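Local coordinates for general odorant-binding protein 28a (Drosophila melanogaster, PDB 6QQ4) that probably binds odorants or pheromones as a secreted carrier protein, and is involved in detecting the floral odour beta-ionone, at residues Ile52-Leu55 with Lys60-Thr63; Thr95-Asp98 with Glu102-Glu105; Gln34-Tyr39 with Cys43-Val48. All blocks are in the same frame, centred on the assembly; numbering follows the deposited sequence. Where two conformers were deposited one is given.

The three contacts follow one another along the chain in the order 3, 1, 2, and all involve helix 100-117, which carries part of interaction 2 and is touched by the other two. Interactions 2 and 3, with centres about 11 Å apart, are joined most closely: OE2 of Glu105 lies 2.9 Å from N of Ala36, a probable hydrogen bond, and Ala104 CB rests on Ala46 CA at 3.5 Å. Interaction 1, its centre about 12 Å from that of interaction 2, reaches the same helix through Leu55 CD2, 4.0 Å from Ala104 CB. Bound pentaethylene glycol, probably from the crystallisation liquor, lies about 4 Å from the side chains of Ile54 and of Arg45; such molecules often mark pockets.

Interaction 1. Residues Ile52-Leu55 with Lys60-Thr63; sequences IGIL and KLDT
Leu55 and Leu61 form a single beta bridge, their CA atoms 4.6 Å apart, where the chain turns back on itself after helix 39-52. One backbone bond crosses at this point: Asp62 N donates to Ile54 O at 2.6 Å, nearly straight at the hydrogen (167°) but from above the carbonyl plane. The same oxygen receives a CA-H contact from Leu61. Gly53, with positive phi, is the first residue to leave the helix; its carbonyl O accepts a bond from a water that also donates to Asp62 OD2, a second, indirect tie between the segments.

Among the side chains, Ile54 and Leu61 lie side by side and point the same way, Ile54 CG1 meeting Leu61 CD1 at 3.6 Å. Chi1 of -178° sets CG1 of Ile54 beside Leu61, and the turn at chi2 (63°) brings CD1 against Leu61 CG and Asp62 O. Leu55 CD1 reaches Lys60 O at 3.5 Å. Beyond the pair, Tyr107 OH bonds to Leu61 N, and Ile54 also touches Met49 and Tyr73. A single beta bridge thus closes the loop between helices 39-52 and 66-74 of the all-helical insect odorant-binding protein fold.

Interaction 2. Residues Thr95-Asp98 with Glu102-Glu105; sequences TVPD and EAAE
Ala103 CB is the meeting point of this contact, approached by two consecutive loop residues. Val96 CG2 comes to 3.9 Å from it, and the carbonyl O of Pro97 lies closer still, at 3.6 Å. The proline ring adds a second surface one residue back along the helix: its CG touches Glu102 CB at 3.9 Å, while its CD faces the backbone of Ala103, 3.9 Å from CA. Pro97 and Glu102 cross at about a right angle, so the ring meets the base of the glutamate chain rather than running beside it. In one of its two conformers, Glu102 has CG anti to its own carbonyl carbon (chi1 -71°) and continues extended, which carries the carboxylate on past the ring. The exchange is one of van der Waals packing: the CA atoms of Val96 and Ala103 approach to 5.1 Å, with the Ala103 methyl against the loop.

In the next shell, Asp99 OD1 accepts a hydrogen bond from Glu102 N at the start of helix 100-117. Val96 also packs on Ala106 and Tyr107 farther along this helix and on Lys60 from the loop of interaction 1, while Glu102 touches Tyr39. The whole is a loop-to-helix connection, in which the chain arriving from helix 78-91 folds back over the first turns of helix 100-117, the last helix of this disulfide-linked, all-helical odorant-binding protein fold.

Interaction 3. Residues Gln34-Tyr39 with Cys43-Val48; sequences QPASTY and CLRACV
Arg45 reaches from helix 39-52 to the loop before it and grips the carbonyl O of Gln34 end-on, within the helical fold of the PBP/GOBP family. NH1 donates at 2.7 Å in the carbonyl plane, with an angle at the hydrogen of 150°. NH2 donates to the same oxygen at 2.9 Å from above that plane and less straight, at 136°. The acceptor sits 1° out of the guanidinium plane, so both bonds help fix the rotation of the group. An extended chain from CG to NE spans the gap, and Ala36 CB packs against NE at 3.7 Å. Ala36 N lies over one guanidinium face without bonding to it, being another donor; its acceptor is Glu105 OE2. Glu105 OE1 forms a long, weak ion pair with Arg45 NH1, so one carboxylate serves both the loop and the helix.

At the helix start, Thr38 is the N-cap, its OG1 bonded to Gly41 N and to Asp26 OD1. Cys43 N donates to Tyr39 O at 2.8 Å in the first helical turn. Tyr39 OH is satisfied by Asp99 OD2. Cys43 also forms a disulfide with Cys101, tying this turn to helix 100-117, and its sulfur makes a sulfur-aromatic contact: SG stands obliquely to the Tyr39 ring, 4.0 Å from the centroid, with CE2 its nearest ring atom at 3.5 Å.

Interaction 1. Residues Ile52-Leu55 with Lys60-Thr63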
loop_
_atom_site.group_PDB
_atom_site.type_symbol
_atom_site.label_atom_id
_atom_site.label_comp_id
_atom_site.label_asym_id
_atom_site.label_seq_id
_atom_site.Cartn_x
_atom_site.Cartn_y
_atom_site.Cartn_z
ATOM N N ILE A 52 -5.530 2.345 -6.168
ATOM C CA ILE A 52 -4.775 1.313 -6.871
ATOM C C ILE A 52 -5.677 0.130 -7.197
ATOM O O ILE A 52 -5.530 -0.514 -8.232
ATOM C CB ILE A 52 -3.570 0.824 -6.027
ATOM C CG1 ILE A 52 -2.578 1.958 -5.805
ATOM C CG2 ILE A 52 -2.860 -0.369 -6.680
ATOM C CD1 ILE A 52 -1.452 1.548 -4.909
ATOM N N GLY A 53 -6.609 -0.158 -6.299
ATOM C CA GLY A 53 -7.503 -1.282 -6.481
ATOM C C GLY A 53 -7.032 -2.520 -5.751
ATOM O O GLY A 53 -7.715 -3.548 -5.774
ATOM N N ILE A 54 -5.867 -2.433 -5.105
ATOM C CA ILE A 54 -5.359 -3.548 -4.310
ATOM C C ILE A 54 -6.249 -3.726 -3.071
ATOM O O ILE A 54 -6.388 -4.830 -2.540
ATOM C CB ILE A 54 -3.857 -3.346 -3.927
ATOM C CG1 ILE A 54 -3.311 -4.542 -3.127
ATOM C CG2 ILE A 54 -3.629 -2.000 -3.208
ATOM C CD1 ILE A 54 -3.304 -5.890 -3.892
ATOM N N LEU A 55 -6.895 -2.645 -2.652
ATOM C CA LEU A 55 -7.929 -2.718 -1.621
ATOM C C LEU A 55 -9.290 -2.447 -2.253
ATOM O O LEU A 55 -9.470 -1.434 -2.924
ATOM C CB LEU A 55 -7.655 -1.711 -0.498
ATOM C CG LEU A 55 -8.582 -1.789 0.712
ATOM C CD1 LEU A 55 -8.411 -3.117 1.369
ATOM C CD2 LEU A 55 -8.277 -0.631 1.706
ATOM N N LYS A 60 -11.091 -5.343 1.583
ATOM C CA LYS A 60 -10.315 -6.579 1.562
ATOM C C LYS A 60 -9.325 -6.502 0.409
ATOM O O LYS A 60 -9.559 -5.791 -0.558
ATOM C CB LYS A 60 -11.224 -7.799 1.416
ATOM C CG LYS A 60 -12.363 -7.863 2.436
ATOM C CD LYS A 60 -11.871 -8.103 3.851
ATOM C CE LYS A 60 -13.041 -8.230 4.824
ATOM N NZ LYS A 60 -12.736 -7.620 6.170
ATOM N N LEU A 61 -8.206 -7.210 0.518
ATOM C CA LEU A 61 -7.194 -7.151 -0.531
ATOM C C LEU A 61 -7.727 -7.826 -1.800
ATOM O O LEU A 61 -8.343 -8.893 -1.732
ATOM C CB LEU A 61 -5.893 -7.826 -0.075
ATOM C CG LEU A 61 -4.595 -7.219 -0.607
ATOM C CD1 LEU A 61 -4.297 -5.904 0.110
ATOM C CD2 LEU A 61 -3.444 -8.198 -0.462
ATOM N N ASP A 62 -7.496 -7.186 -2.940
ATOM C CA ASP A 62 -7.919 -7.702 -4.237
ATOM C C ASP A 62 -6.700 -7.933 -5.126
ATOM O O ASP A 62 -6.143 -6.987 -5.678
ATOM C CB ASP A 62 -8.885 -6.726 -4.905
ATOM C CG ASP A 62 -9.633 -7.342 -6.081
ATOM O OD1 ASP A 62 -9.042 -8.159 -6.819
ATOM O OD2 ASP A 62 -10.822 -6.993 -6.264
ATOM N N THR A 63 -6.304 -9.195 -5.275
ATOM C CA THR A 63 -5.062 -9.521 -5.967
ATOM C C THR A 63 -5.219 -9.784 -7.461
ATOM O O THR A 63 -4.219 -9.990 -8.152
ATOM C CB THR A 63 -4.395 -10.743 -5.348
ATOM O OG1 THR A 63 -5.355 -11.803 -5.259
ATOM C CG2 THR A 63 -3.854 -10.404 -3.949
HETATM O O HOH W 1 -10.403 -4.048 -6.105
#

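Interaction 2. Residues Thr95-Asp98 with Glu102-Glu105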
loop_
_atom_site.group_PDB
_atom_site.type_symbol
_atom_site.label_atom_id
_atom_site.label_comp_id
_atom_site.label_asym_id
_atom_site.label_seq_id
_atom_site.Cartn_x
_atom_site.Cartn_y
_atom_site.Cartn_z
ATOM N N THR A 95 -5.862 -11.832 8.690
ATOM C CA THR A 95 -7.109 -11.302 9.232
ATOM C C THR A 95 -6.991 -9.802 9.571
ATOM O O THR A 95 -6.034 -9.375 10.232
ATOM C CB THR A 95 -7.549 -12.072 10.488
ATOM O OG1 THR A 95 -6.458 -12.151 11.414
ATOM C CG2 THR A 95 -7.994 -13.478 10.117
ATOM N N VAL A 96 -7.972 -9.018 9.126
ATOM C CA VAL A 96 -7.958 -7.553 9.273
ATOM C C VAL A 96 -9.264 -7.062 9.900
ATOM O O VAL A 96 -10.236 -7.804 9.930
ATOM C CB VAL A 96 -7.759 -6.871 7.914
ATOM C CG1 VAL A 96 -6.473 -7.381 7.250
ATOM C CG2 VAL A 96 -8.957 -7.117 7.016
ATOM N N PRO A 97 -9.298 -5.812 10.404
ATOM C CA PRO A 97 -10.564 -5.340 10.981
ATOM C C PRO A 97 -11.567 -4.901 9.927
ATOM O O PRO A 97 -11.197 -4.719 8.774
ATOM C CB PRO A 97 -10.144 -4.137 11.829
ATOM C CG PRO A 97 -8.629 -4.209 11.932
ATOM C CD PRO A 97 -8.205 -4.859 10.649
ATOM N N ASP A 98 -12.810 -4.685 10.337
ATOM C CA ASP A 98 -13.860 -4.245 9.418
ATOM C C ASP A 98 -13.658 -2.785 9.011
ATOM O O ASP A 98 -14.076 -2.361 7.936
ATOM C CB ASP A 98 -15.236 -4.421 10.062
ATOM C CG ASP A 98 -15.582 -5.885 10.323
ATOM O OD1 ASP A 98 -15.187 -6.764 9.517
ATOM O OD2 ASP A 98 -16.262 -6.146 11.337
ATOM N N GLU A 102 -8.068 0.898 9.179
ATOM C CA GLU A 102 -7.253 -0.039 9.941
ATOM C C GLU A 102 -6.921 -1.301 9.111
ATOM O O GLU A 102 -5.856 -1.896 9.283
ATOM C CB GLU A 102 -7.960 -0.401 11.257
ATOM C CG GLU A 102 -7.973 0.766 12.252
ATOM C CD GLU A 102 -8.845 0.541 13.486
ATOM O OE1 GLU A 102 -9.698 -0.366 13.492
ATOM O OE2 GLU A 102 -8.660 1.286 14.470
ATOM N N ALA A 103 -7.813 -1.692 8.212
ATOM C CA ALA A 103 -7.531 -2.847 7.354
ATOM C C ALA A 103 -6.392 -2.543 6.381
ATOM O O ALA A 103 -5.541 -3.409 6.135
ATOM C CB ALA A 103 -8.758 -3.267 6.603
ATOM N N ALA A 104 -6.377 -1.326 5.833
ATOM C CA ALA A 104 -5.308 -0.904 4.921
ATOM C C ALA A 104 -3.954 -0.962 5.613
ATOM O O ALA A 104 -2.967 -1.411 5.029
ATOM C CB ALA A 104 -5.559 0.478 4.395
ATOM N N GLU A 105 -3.912 -0.557 6.874
ATOM C CA GLU A 105 -2.655 -0.559 7.608
ATOM C C GLU A 105 -2.200 -1.962 8.028
ATOM O O GLU A 105 -1.001 -2.236 8.108
ATOM C CB GLU A 105 -2.769 0.340 8.841
ATOM C CG GLU A 105 -1.484 0.533 9.590
ATOM C CD GLU A 105 -0.379 1.143 8.730
ATOM O OE1 GLU A 105 -0.672 1.628 7.624
ATOM O OE2 GLU A 105 0.790 1.169 9.178
#

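Interaction 3. Residues Gln34-Tyr39 with Cys43-Val48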
loop_
_atom_site.group_PDB
_atom_site.type_symbol
_atom_site.label_atom_id
_atom_site.label_comp_id
_atom_site.label_asym_id
_atom_site.label_seq_id
_atom_site.Cartn_x
_atom_site.Cartn_y
_atom_site.Cartn_z
ATOM N N GLN A 34 7.023 3.647 6.455
ATOM C CA GLN A 34 6.915 3.424 7.883
ATOM C C GLN A 34 5.470 3.062 8.234
ATOM O O GLN A 34 4.568 3.280 7.425
ATOM C CB GLN A 34 7.373 4.680 8.639
ATOM C CG GLN A 34 8.814 5.039 8.358
ATOM C CD GLN A 34 9.204 6.383 8.928
ATOM O OE1 GLN A 34 8.361 7.269 9.123
ATOM N NE2 GLN A 34 10.489 6.538 9.223
ATOM N N PRO A 35 5.242 2.498 9.431
ATOM C CA PRO A 35 3.855 2.390 9.910
ATOM C C PRO A 35 3.180 3.760 10.061
ATOM O O PRO A 35 3.847 4.757 10.325
ATOM C CB PRO A 35 4.001 1.710 11.277
ATOM C CG PRO A 35 5.448 1.859 11.646
ATOM C CD PRO A 35 6.203 1.898 10.368
ATOM N N ALA A 36 1.868 3.809 9.897
ATOM C CA ALA A 36 1.138 5.048 10.119
ATOM C C ALA A 36 1.069 5.309 11.615
ATOM O O ALA A 36 0.618 4.454 12.363
ATOM C CB ALA A 36 -0.265 4.970 9.519
ATOM N N SER A 37 1.513 6.483 12.057
ATOM C CA SER A 37 1.468 6.802 13.483
ATOM C C SER A 37 0.164 7.502 13.869
ATOM O O SER A 37 -0.075 7.751 15.044
ATOM C CB SER A 37 2.668 7.669 13.882
ATOM O OG SER A 37 2.604 8.934 13.259
ATOM N N THR A 38 -0.682 7.809 12.884
ATOM C CA THR A 38 -1.992 8.420 13.135
ATOM C C THR A 38 -3.086 7.676 12.379
ATOM O O THR A 38 -2.807 7.002 11.393
ATOM C CB THR A 38 -2.035 9.919 12.713
ATOM O OG1 THR A 38 -2.018 10.020 11.292
ATOM C CG2 THR A 38 -0.830 10.699 13.273
ATOM N N TYR A 39 -4.330 7.805 12.841
ATOM C CA TYR A 39 -5.485 7.163 12.199
ATOM C C TYR A 39 -5.731 7.731 10.805
ATOM O O TYR A 39 -6.057 6.998 9.869
ATOM C CB TYR A 39 -6.730 7.333 13.070
ATOM C CG TYR A 39 -7.959 6.631 12.562
ATOM C CD1 TYR A 39 -8.085 5.248 12.655
ATOM C CD2 TYR A 39 -8.993 7.347 11.990
ATOM C CE1 TYR A 39 -9.200 4.605 12.181
ATOM C CE2 TYR A 39 -10.115 6.724 11.527
ATOM C CZ TYR A 39 -10.218 5.360 11.609
ATOM O OH TYR A 39 -11.361 4.773 11.122
ATOM N N CYS A 43 -6.036 6.062 7.210
ATOM C CA CYS A 43 -7.098 6.318 6.251
ATOM C C CYS A 43 -6.484 6.859 4.944
ATOM O O CYS A 43 -7.002 6.604 3.865
ATOM C CB CYS A 43 -8.138 7.289 6.818
ATOM S SG CYS A 43 -9.202 6.598 8.113
ATOM N N LEU A 44 -5.387 7.607 5.040
ATOM C CA LEU A 44 -4.703 8.065 3.831
ATOM C C LEU A 44 -4.303 6.830 3.024
ATOM O O LEU A 44 -4.591 6.705 1.840
ATOM C CB LEU A 44 -3.482 8.924 4.166
ATOM C CG LEU A 44 -2.583 9.359 3.000
ATOM C CD1 LEU A 44 -3.359 10.217 2.003
ATOM C CD2 LEU A 44 -1.360 10.101 3.506
ATOM N N ARG A 45 -3.676 5.888 3.698
ATOM C CA ARG A 45 -3.253 4.663 3.050
ATOM C C ARG A 45 -4.401 3.867 2.448
ATOM O O ARG A 45 -4.248 3.310 1.360
ATOM C CB ARG A 45 -2.466 3.818 4.041
ATOM C CG ARG A 45 -1.117 4.470 4.297
ATOM C CD ARG A 45 -0.464 4.011 5.574
ATOM N NE ARG A 45 0.614 4.922 5.955
ATOM C CZ ARG A 45 1.808 4.524 6.383
ATOM N NH1 ARG A 45 2.070 3.217 6.487
ATOM N NH2 ARG A 45 2.731 5.426 6.699
ATOM N N ALA A 46 -5.552 3.834 3.113
ATOM C CA ALA A 46 -6.733 3.160 2.546
ATOM C C ALA A 46 -7.154 3.811 1.235
ATOM O O ALA A 46 -7.504 3.133 0.281
ATOM C CB ALA A 46 -7.895 3.182 3.526
ATOM N N CYS A 47 -7.114 5.137 1.217
ATOM C CA CYS A 47 -7.539 5.915 0.060
ATOM C C CYS A 47 -6.616 5.663 -1.138
ATOM O O CYS A 47 -7.068 5.538 -2.275
ATOM C CB CYS A 47 -7.575 7.404 0.412
ATOM S SG CYS A 47 -8.112 8.516 -0.946
ATOM N N VAL A 48 -5.322 5.581 -0.880
ATOM C CA VAL A 48 -4.376 5.232 -1.929
ATOM C C VAL A 48 -4.577 3.796 -2.433
ATOM O O VAL A 48 -4.640 3.559 -3.639
ATOM C CB VAL A 48 -2.930 5.403 -1.443
ATOM C CG1 VAL A 48 -1.962 4.825 -2.455
ATOM C CG2 VAL A 48 -2.645 6.881 -1.198
#